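Local coordinates for protein probable glutathione reductase (Sinorhizobium meliloti, PDB 4DNA) that probably catalyses the NADPH-dependent reduction of glutathione disulfide to glutathione, as an FAD-containing homodimer, at residues Leu174-Gly179 and Thr197-Gly202. Residues are numbered along the deposited sequence; the frame is centred on the assembly and turned at random.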
ATOM      1  N   LEU A 174     -26.770  16.010   5.085  1.00 67.17           N
ATOM      2  CA  LEU A 174     -27.329  15.308   3.949  1.00 68.14           C
ATOM      3  C   LEU A 174     -26.584  15.725   2.701  1.00 66.45           C
ATOM      4  O   LEU A 174     -26.590  16.904   2.351  1.00 66.70           O
ATOM      5  CB  LEU A 174     -28.828  15.601   3.789  1.00 68.89           C
ATOM      6  CG  LEU A 174     -29.467  15.068   2.504  1.00 68.44           C
ATOM      7  CD1 LEU A 174     -29.689  13.576   2.598  1.00 70.26           C
ATOM      8  CD2 LEU A 174     -30.766  15.775   2.175  1.00 68.03           C
ATOM      9  N   ILE A 175     -25.974  14.749   2.032  1.00 66.06           N
ATOM     10  CA  ILE A 175     -25.184  14.996   0.833  1.00 66.24           C
ATOM     11  C   ILE A 175     -25.794  14.431  -0.444  1.00 68.74           C
ATOM     12  O   ILE A 175     -25.807  13.223  -0.654  1.00 68.60           O
ATOM     13  CB  ILE A 175     -23.771  14.418   0.951  1.00 65.64           C
ATOM     14  CG1 ILE A 175     -23.049  15.028   2.141  1.00 63.93           C
ATOM     15  CG2 ILE A 175     -23.003  14.679  -0.332  1.00 66.13           C
ATOM     16  CD1 ILE A 175     -21.968  14.139   2.712  1.00 64.75           C
ATOM     17  N   ALA A 176     -26.265  15.326  -1.305  1.00 69.77           N
ATOM     18  CA  ALA A 176     -26.650  14.982  -2.667  1.00 70.08           C
ATOM     19  C   ALA A 176     -25.412  14.841  -3.565  1.00 69.17           C
ATOM     20  O   ALA A 176     -24.483  15.663  -3.505  1.00 69.47           O
ATOM     21  CB  ALA A 176     -27.584  16.044  -3.215  1.00 71.36           C
ATOM     22  N   GLY A 177     -25.394  13.805  -4.393  1.00 68.08           N
ATOM     23  CA  GLY A 177     -24.278  13.573  -5.308  1.00 66.43           C
ATOM     24  C   GLY A 177     -23.894  12.110  -5.262  1.00 65.45           C
ATOM     25  O   GLY A 177     -24.045  11.465  -4.228  1.00 66.92           O
ATOM     26  N   GLY A 178     -23.397  11.577  -6.373  1.00 68.18           N
ATOM     27  CA  GLY A 178     -22.966  10.180  -6.417  1.00 69.78           C
ATOM     28  C   GLY A 178     -21.506   9.929  -6.748  1.00 66.07           C
ATOM     29  O   GLY A 178     -21.053   8.791  -6.708  1.00 66.25           O
ATOM     30  N   GLY A 179     -20.761  10.978  -7.079  1.00 64.61           N
ATOM     31  CA  GLY A 179     -19.376  10.826  -7.478  1.00 63.03           C
ATOM     32  C   GLY A 179     -18.415  10.734  -6.311  1.00 63.62           C
ATOM     33  O   GLY A 179     -18.818  10.670  -5.133  1.00 64.09           O
ATOM     34  N   THR A 197     -26.288  11.242   5.712  1.00 68.54           N
ATOM     35  CA  THR A 197     -27.173  10.684   4.674  1.00 70.12           C
ATOM     36  C   THR A 197     -26.716  11.110   3.280  1.00 68.97           C
ATOM     37  O   THR A 197     -26.400  12.278   3.052  1.00 68.05           O
ATOM     38  CB  THR A 197     -28.643  11.112   4.868  1.00 70.65           C
ATOM     39  OG1 THR A 197     -28.989  11.047   6.255  1.00 72.24           O
ATOM     40  CG2 THR A 197     -29.578  10.228   4.072  1.00 71.86           C
ATOM     41  N   LEU A 198     -26.687  10.161   2.353  1.00 69.62           N
ATOM     42  CA  LEU A 198     -26.271  10.431   0.969  1.00 69.08           C
ATOM     43  C   LEU A 198     -27.411  10.156  -0.011  1.00 71.14           C
ATOM     44  O   LEU A 198     -28.055   9.099   0.059  1.00 71.21           O
ATOM     45  CB  LEU A 198     -25.036   9.587   0.619  1.00 68.26           C
ATOM     46  CG  LEU A 198     -24.436   9.585  -0.785  1.00 68.19           C
ATOM     47  CD1 LEU A 198     -23.636  10.843  -1.098  1.00 66.90           C
ATOM     48  CD2 LEU A 198     -23.532   8.380  -0.886  1.00 68.16           C
ATOM     49  N   ILE A 199     -27.668  11.109  -0.908  1.00 71.37           N
ATOM     50  CA  ILE A 199     -28.736  10.951  -1.900  1.00 72.82           C
ATOM     51  C   ILE A 199     -28.258  11.228  -3.329  1.00 74.46           C
ATOM     52  O   ILE A 199     -27.444  12.124  -3.579  1.00 71.47           O
ATOM     53  CB  ILE A 199     -29.991  11.769  -1.535  1.00 75.20           C
ATOM     54  CG1 ILE A 199     -31.173  11.393  -2.439  1.00 77.42           C
ATOM     55  CG2 ILE A 199     -29.691  13.262  -1.543  1.00 74.14           C
ATOM     56  CD1 ILE A 199     -32.453  12.171  -2.179  1.00 77.53           C
ATOM     57  N   TYR A 200     -28.770  10.432  -4.261  1.00 75.53           N
ATOM     58  CA  TYR A 200     -28.261  10.409  -5.622  1.00 74.80           C
ATOM     59  C   TYR A 200     -29.359  10.061  -6.593  1.00 76.66           C
ATOM     60  O   TYR A 200     -30.167   9.193  -6.328  1.00 78.11           O
ATOM     61  CB  TYR A 200     -27.150   9.367  -5.734  1.00 76.45           C
ATOM     62  CG  TYR A 200     -26.414   9.342  -7.066  1.00 76.00           C
ATOM     63  CD1 TYR A 200     -26.148  10.532  -7.794  1.00 74.96           C
ATOM     64  CD2 TYR A 200     -25.948   8.133  -7.587  1.00 77.03           C
ATOM     65  CE1 TYR A 200     -25.459  10.499  -9.007  1.00 75.00           C
ATOM     66  CE2 TYR A 200     -25.254   8.093  -8.794  1.00 76.10           C
ATOM     67  CZ  TYR A 200     -25.009   9.268  -9.502  1.00 76.41           C
ATOM     68  OH  TYR A 200     -24.300   9.178 -10.692  1.00 76.11           O
ATOM     69  N   ARG A 201     -29.357  10.740  -7.729  1.00 77.58           N
ATOM     70  CA  ARG A 201     -30.420  10.620  -8.710  1.00 79.46           C
ATOM     71  C   ARG A 201     -30.270   9.380  -9.588  1.00 80.74           C
ATOM     72  O   ARG A 201     -31.238   8.915 -10.192  1.00 83.11           O
ATOM     73  CB  ARG A 201     -30.529  11.899  -9.553  1.00 84.95           C
ATOM     74  CG  ARG A 201     -29.209  12.552  -9.972  1.00 83.21           C
ATOM     75  CD  ARG A 201     -29.287  13.185 -11.362  1.00 86.26           C
ATOM     76  NE  ARG A 201     -30.674  13.417 -11.763  1.00 91.17           N
ATOM     77  CZ  ARG A 201     -31.430  12.546 -12.442  1.00 90.23           C
ATOM     78  NH1 ARG A 201     -32.692  12.853 -12.745  1.00 91.29           N
ATOM     79  NH2 ARG A 201     -30.932  11.368 -12.819  1.00 88.06           N
ATOM     80  N   GLY A 202     -29.059   8.837  -9.636  1.00 78.07           N
ATOM     81  CA  GLY A 202     -28.786   7.664 -10.452  1.00 79.10           C
ATOM     82  C   GLY A 202     -29.086   6.375  -9.724  1.00 78.76           C
ATOM     83  O   GLY A 202     -29.510   6.393  -8.572  1.00 78.76           O
TER
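Tyr200 lays one face of its ring over the backbone of Gly178. The CA of Gly178 sits 3.4 Å from the centroid of the Tyr200 ring, only 9° off the normal, a CH-pi contact. With CG turned opposite the backbone N (chi1 -173°), the Tyr200 ring reaches back to Gly178 and meets its CA face-on. Gly202 N lies over the centre of the opposite face. A side chain on Gly178 would run into the ring.

Behind this loop, strands 172-176 and 195-199 pair in parallel as neighbours in one sheet. Thr197 O accepts a hydrogen bond from Ile175 N, Ile175 O one from Ile199 N, and Ile199 O one from Gly177 N (2.8 Å). Ile199 N approaches Ile175 O from above the carbonyl plane; the other two donors come nearly end-on to their carbonyls. The last bond carries the pairing one residue past the end of strand 172-176.

On one face, Leu174 leans across Thr197, with Leu174 CD1 3.5 Å from Thr197 CB. Ala176 CB meets the CG2 branch of Ile199 at 3.9 Å. Ile234 covers Leu174 and Ala176 on this side. On the other face, Leu198 CD1 reaches Ile175 CG2 at 4.0 Å and lies near the carbonyl oxygens of Ile175 and Gly177. Helix 180-191 covers this face, with Ala182 against both Ile175 and Leu198.

The segments belong to a Rossmann-type beta-alpha-beta unit. Gly177, Gly178 and Gly179 are predicted to bind NAD(+), and Gly179 is the N-cap of the following helix. At the phi of Gly177 (135°), a side chain would jam against the preceding carbonyl. Replacing Tyr200 with an alanine would probably uncover Gly178 CA and leave the loop Gly177-Gly179 less firmly positioned. Backbone hydrogen bonds and apolar side chains thus hold the two strands side by side, while the ring packs on Gly178 of the predicted dinucleotide-binding loop.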